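Local atomic coordinates of acetyl-CoA hydrolase/transferase family protein (Porphyromonas gingivalis, PDB entry 2NVV), a protein that probably hydrolyses acetyl-CoA or exchanges CoA between acetate and other acyl groups through a glutamyl-CoA thioester intermediate, and binds zinc. Residues A[25-30]-A[304-309]; A[351-356]-A[391-396]. One frame throughout, in Å; residues are numbered along the deposited sequence.

From the N terminus, the chain first runs through the central parallel strand 20-23 of the N-terminal domain and into the loop containing 25-30. Interaction 1 joins that loop to the short strand 306-307 and its flanks, closing an excursion of 273 residues. Only after this does the chain open interaction 2, where 351-356 and 391-396 pair after an excursion of only 34 residues, which includes helix 379-385; it ties together the neighbouring parallel strands 348-352 and 389-392 of the C-terminal domain. The two are therefore in series and neither nest nor cross. Both lie near Glu284, the predicted active-site glutamate: the side chain of Phe26 is about 4 Å from that of Glu284, and that of Asn351 about 5 Å.

Interaction 1: A[25-30]-A[304-309]; sequences GFTPAG and GCSLSV
Phe26 and Cys305 meet because both side chains extend away from their own backbone nitrogens: with chi1 at -166° and -169°, the phenyl ring and the thiol are carried toward each other between 25-30 and 304-309. The sulfur comes over one face of the ring, displaced toward its rim on the side of CG and CD1. Cys305 SG lies 3.8 Å from the Phe26 ring centroid, a sulfur-aromatic contact. Cys305 CB adds a CH-pi contact over the ring, 3.9 Å from the same centroid. Cysteine suits the spot by laying a small, polarisable group on the aromatic face. At the ring edge, near its plane, Ser306 OG stands 3.7 Å from Phe26 CD2, and Ser306 CB packs against the Phe26 carbonyl oxygen.

This is the loop that leaves strand 20-23 of the parallel sheet and leads into helix 35-47. Opposite it, strand 306-307 runs parallel to strand 285-286, and backbone bonds join Cys305 and Ser306 to Glu284, the residue predicted to form the thioester with CoA. The Phe26 ring therefore lies close to the predicted active-site glutamate. The ring also touches Val285 and Gln333.

Farther along, hydroxyls take over. Thr27 OG1 lies 2.8 Å from Ser308 OG, within hydrogen-bonding distance, and Ser308 OG is in turn hydrogen-bonded to Ser306 OG at 3.1 Å. A chi1 of 81° puts Thr27 OG1 between its backbone N and carbonyl carbon, where it accepts from the Ala29 backbone N at 3.2 Å, an ST turn. The methyl branch, Thr27 CG2, packs against both serine hydroxyls, 3.7 Å from Ser306 OG. Ala29 offers a compact methyl beside this group, with CB 3.9 Å from the Leu307 carbonyl oxygen.

Interaction 2: A[351-356]-A[391-396]; sequences NTALEA and FTTPSV
Asn351 and Thr392 share the shortest hydrogen bond between these strands. Asn351 O accepts from Thr392 N at 2.8 Å in a nearly straight bond (162°), with the donor in the carbonyl plane. Thr392 OG1, placed between its backbone N and carbonyl carbon (chi1 56°), adds a weak bond to Asn351 O at 3.4 Å. One residue on, the ladder slackens: Ala353 N reaches Thr392 O at 3.1 Å, but the bond is bent and weak.

These bonds lie at the ends of the adjacent parallel strands 348-352 and 389-392 of a five-stranded mixed sheet. The Asn351 amide suits its buried place because ND2 bonds across to Gln256 OE1 on the edge strand 255-257, next to the predicted CoA-binding residues. The Phe391 ring flanks the Asn351 side chain at its base, CE1 lying 3.7 Å from Asn351 CB, while the ring edge at CD1 faces Thr352 O at 3.5 Å, near the ring plane. The same ring meets that of His414, in the region of the zinc-binding residues. Beyond the strands, Thr393 OG1 donates at 2.9 Å to Pro394 O, from a position tilted off that carbonyl's plane, and Thr393 CB packs against Ala353 CB.

Interaction 1: A[25-30]-A[304-309]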
loop_
_atom_site.group_PDB
_atom_site.type_symbol
_atom_site.label_atom_id
_atom_site.label_comp_id
_atom_site.label_asym_id
_atom_site.label_seq_id
_atom_site.Cartn_x
_atom_site.Cartn_y
_atom_site.Cartn_z
ATOM N N GLY A 25 -14.465 12.144 16.718
ATOM C CA GLY A 25 -14.936 10.768 16.734
ATOM C C GLY A 25 -14.474 9.850 15.621
ATOM O O GLY A 25 -13.832 10.271 14.669
ATOM N N PHE A 26 -14.800 8.572 15.771
ATOM C CA PHE A 26 -14.466 7.549 14.788
ATOM C C PHE A 26 -15.643 6.589 14.882
ATOM O O PHE A 26 -15.808 5.916 15.895
ATOM C CB PHE A 26 -13.173 6.849 15.178
ATOM C CG PHE A 26 -12.580 6.023 14.079
ATOM C CD1 PHE A 26 -11.966 6.632 12.992
ATOM C CD2 PHE A 26 -12.622 4.638 14.143
ATOM C CE1 PHE A 26 -11.394 5.866 11.982
ATOM C CE2 PHE A 26 -12.061 3.856 13.149
ATOM C CZ PHE A 26 -11.442 4.462 12.062
ATOM N N THR A 27 -16.438 6.533 13.818
ATOM C CA THR A 27 -17.669 5.752 13.758
ATOM C C THR A 27 -18.562 6.643 14.611
ATOM O O THR A 27 -18.067 7.575 15.237
ATOM C CB THR A 27 -17.581 4.345 14.427
ATOM O OG1 THR A 27 -17.736 4.468 15.846
ATOM C CG2 THR A 27 -16.264 3.668 14.105
ATOM N N PRO A 28 -19.879 6.385 14.652
ATOM C CA PRO A 28 -20.747 7.236 15.473
ATOM C C PRO A 28 -20.101 7.625 16.803
ATOM O O PRO A 28 -20.249 8.756 17.265
ATOM C CB PRO A 28 -21.984 6.374 15.663
ATOM C CG PRO A 28 -22.086 5.694 14.362
ATOM C CD PRO A 28 -20.647 5.267 14.079
ATOM N N ALA A 29 -19.380 6.688 17.408
ATOM C CA ALA A 29 -18.707 6.928 18.688
ATOM C C ALA A 29 -17.775 8.154 18.660
ATOM O O ALA A 29 -16.903 8.263 17.788
ATOM C CB ALA A 29 -17.918 5.678 19.102
ATOM N N GLY A 30 -17.968 9.066 19.617
ATOM C CA GLY A 30 -17.141 10.262 19.708
ATOM C C GLY A 30 -17.533 11.414 18.799
ATOM O O GLY A 30 -16.843 12.423 18.748
ATOM N N GLY A 304 -7.033 0.978 19.872
ATOM C CA GLY A 304 -7.922 1.253 18.764
ATOM C C GLY A 304 -8.111 2.741 18.564
ATOM O O GLY A 304 -7.413 3.550 19.172
ATOM N N CYS A 305 -9.057 3.109 17.710
ATOM C CA CYS A 305 -9.339 4.513 17.453
ATOM C C CYS A 305 -10.681 4.867 18.068
ATOM O O CYS A 305 -10.990 6.032 18.288
ATOM C CB CYS A 305 -9.382 4.784 15.953
ATOM S SG CYS A 305 -9.419 6.526 15.532
ATOM N N SER A 306 -11.485 3.848 18.341
ATOM C CA SER A 306 -12.791 4.068 18.938
ATOM C C SER A 306 -13.266 2.844 19.697
ATOM O O SER A 306 -12.863 1.719 19.413
ATOM C CB SER A 306 -13.823 4.391 17.862
ATOM O OG SER A 306 -14.184 3.211 17.160
ATOM N N LEU A 307 -14.123 3.084 20.675
ATOM C CA LEU A 307 -14.709 2.018 21.465
ATOM C C LEU A 307 -16.162 2.063 21.027
ATOM O O LEU A 307 -16.966 2.817 21.578
ATOM C CB LEU A 307 -14.592 2.321 22.964
ATOM C CG LEU A 307 -15.144 1.279 23.941
ATOM C CD1 LEU A 307 -14.379 -0.013 23.821
ATOM C CD2 LEU A 307 -15.034 1.819 25.353
ATOM N N SER A 308 -16.477 1.283 20.001
ATOM C CA SER A 308 -17.826 1.238 19.465
ATOM C C SER A 308 -18.585 0.062 20.047
ATOM O O SER A 308 -18.699 -0.984 19.411
ATOM C CB SER A 308 -17.770 1.131 17.945
ATOM O OG SER A 308 -17.122 2.263 17.392
ATOM N N VAL A 309 -19.112 0.245 21.253
ATOM C CA VAL A 309 -19.843 -0.815 21.937
ATOM C C VAL A 309 -21.296 -0.455 22.235
ATOM O O VAL A 309 -21.668 0.715 22.209
ATOM C CB VAL A 309 -19.149 -1.183 23.257
ATOM C CG1 VAL A 309 -17.732 -1.667 22.973
ATOM C CG2 VAL A 309 -19.144 0.023 24.190
#

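Interaction 2: A[351-356]-A[391-396]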
loop_
_atom_site.group_PDB
_atom_site.type_symbol
_atom_site.label_atom_id
_atom_site.label_comp_id
_atom_site.label_asym_id
_atom_site.label_seq_id
_atom_site.Cartn_x
_atom_site.Cartn_y
_atom_site.Cartn_z
ATOM N N ASN A 351 -9.520 -8.725 7.436
ATOM C CA ASN A 351 -10.533 -7.841 6.898
ATOM C C ASN A 351 -11.475 -8.572 5.965
ATOM O O ASN A 351 -11.175 -9.675 5.525
ATOM C CB ASN A 351 -9.841 -6.699 6.166
ATOM C CG ASN A 351 -9.168 -5.729 7.119
ATOM O OD1 ASN A 351 -9.813 -4.841 7.664
ATOM N ND2 ASN A 351 -7.871 -5.905 7.337
ATOM N N THR A 352 -12.612 -7.944 5.661
ATOM C CA THR A 352 -13.609 -8.542 4.785
ATOM C C THR A 352 -13.444 -8.149 3.321
ATOM O O THR A 352 -12.766 -7.169 2.988
ATOM C CB THR A 352 -15.025 -8.144 5.199
ATOM O OG1 THR A 352 -15.293 -6.818 4.745
ATOM C CG2 THR A 352 -15.175 -8.187 6.702
ATOM N N ALA A 353 -14.078 -8.914 2.439
ATOM C CA ALA A 353 -14.006 -8.624 1.018
ATOM C C ALA A 353 -15.405 -8.647 0.434
ATOM O O ALA A 353 -16.161 -9.560 0.739
ATOM C CB ALA A 353 -13.138 -9.652 0.330
ATOM N N LEU A 354 -15.765 -7.636 -0.364
ATOM C CA LEU A 354 -17.091 -7.618 -0.991
ATOM C C LEU A 354 -17.037 -8.743 -1.989
ATOM O O LEU A 354 -17.983 -9.513 -2.145
ATOM C CB LEU A 354 -17.360 -6.324 -1.748
ATOM C CG LEU A 354 -17.568 -5.050 -0.948
ATOM C CD1 LEU A 354 -18.247 -4.020 -1.847
ATOM C CD2 LEU A 354 -18.425 -5.343 0.285
ATOM N N GLU A 355 -15.900 -8.815 -2.662
ATOM C CA GLU A 355 -15.639 -9.843 -3.643
ATOM C C GLU A 355 -14.122 -9.987 -3.814
ATOM O O GLU A 355 -13.353 -9.107 -3.430
ATOM C CB GLU A 355 -16.300 -9.484 -4.971
ATOM C CG GLU A 355 -15.550 -8.474 -5.820
ATOM C CD GLU A 355 -16.287 -8.164 -7.107
ATOM O OE1 GLU A 355 -17.171 -8.959 -7.492
ATOM O OE2 GLU A 355 -15.983 -7.134 -7.741
ATOM N N ALA A 356 -13.697 -11.113 -4.371
ATOM C CA ALA A 356 -12.282 -11.382 -4.603
ATOM C C ALA A 356 -12.174 -12.137 -5.913
ATOM O O ALA A 356 -13.140 -12.771 -6.335
ATOM C CB ALA A 356 -11.721 -12.233 -3.467
ATOM N N PHE A 391 -8.039 -12.088 4.353
ATOM C CA PHE A 391 -9.311 -11.573 3.895
ATOM C C PHE A 391 -10.346 -12.685 3.997
ATOM O O PHE A 391 -10.126 -13.811 3.536
ATOM C CB PHE A 391 -9.187 -11.056 2.468
ATOM C CG PHE A 391 -8.690 -9.646 2.392
ATOM C CD1 PHE A 391 -9.562 -8.576 2.623
ATOM C CD2 PHE A 391 -7.351 -9.377 2.120
ATOM C CE1 PHE A 391 -9.107 -7.251 2.583
ATOM C CE2 PHE A 391 -6.882 -8.059 2.079
ATOM C CZ PHE A 391 -7.767 -6.991 2.312
ATOM N N THR A 392 -11.461 -12.365 4.641
ATOM C CA THR A 392 -12.549 -13.310 4.830
ATOM C C THR A 392 -13.767 -12.883 4.040
ATOM O O THR A 392 -13.930 -11.712 3.726
ATOM C CB THR A 392 -12.957 -13.381 6.286
ATOM O OG1 THR A 392 -13.288 -12.064 6.717
ATOM C CG2 THR A 392 -11.833 -13.932 7.139
ATOM N N THR A 393 -14.628 -13.847 3.737
ATOM C CA THR A 393 -15.849 -13.575 2.988
ATOM C C THR A 393 -16.646 -14.844 2.709
ATOM O O THR A 393 -16.082 -15.882 2.329
ATOM C CB THR A 393 -15.566 -12.945 1.607
ATOM O OG1 THR A 393 -16.793 -12.815 0.886
ATOM C CG2 THR A 393 -14.629 -13.832 0.785
ATOM N N PRO A 394 -17.970 -14.794 2.922
ATOM C CA PRO A 394 -18.751 -15.993 2.633
ATOM C C PRO A 394 -18.536 -16.221 1.143
ATOM O O PRO A 394 -18.358 -15.266 0.398
ATOM C CB PRO A 394 -20.176 -15.566 2.990
ATOM C CG PRO A 394 -20.152 -14.067 2.834
ATOM C CD PRO A 394 -18.827 -13.714 3.441
ATOM N N SER A 395 -18.517 -17.474 0.709
ATOM C CA SER A 395 -18.274 -17.778 -0.703
ATOM C C SER A 395 -19.348 -17.267 -1.659
ATOM O O SER A 395 -19.044 -16.880 -2.785
ATOM C CB SER A 395 -18.110 -19.289 -0.896
ATOM O OG SER A 395 -19.341 -19.970 -0.721
ATOM N N VAL A 396 -20.602 -17.263 -1.220
ATOM C CA VAL A 396 -21.682 -16.823 -2.090
ATOM C C VAL A 396 -22.631 -15.834 -1.448
ATOM O O VAL A 396 -22.487 -15.473 -0.285
ATOM C CB VAL A 396 -22.508 -18.038 -2.604
ATOM C CG1 VAL A 396 -21.604 -18.988 -3.387
ATOM C CG2 VAL A 396 -23.168 -18.758 -1.438
#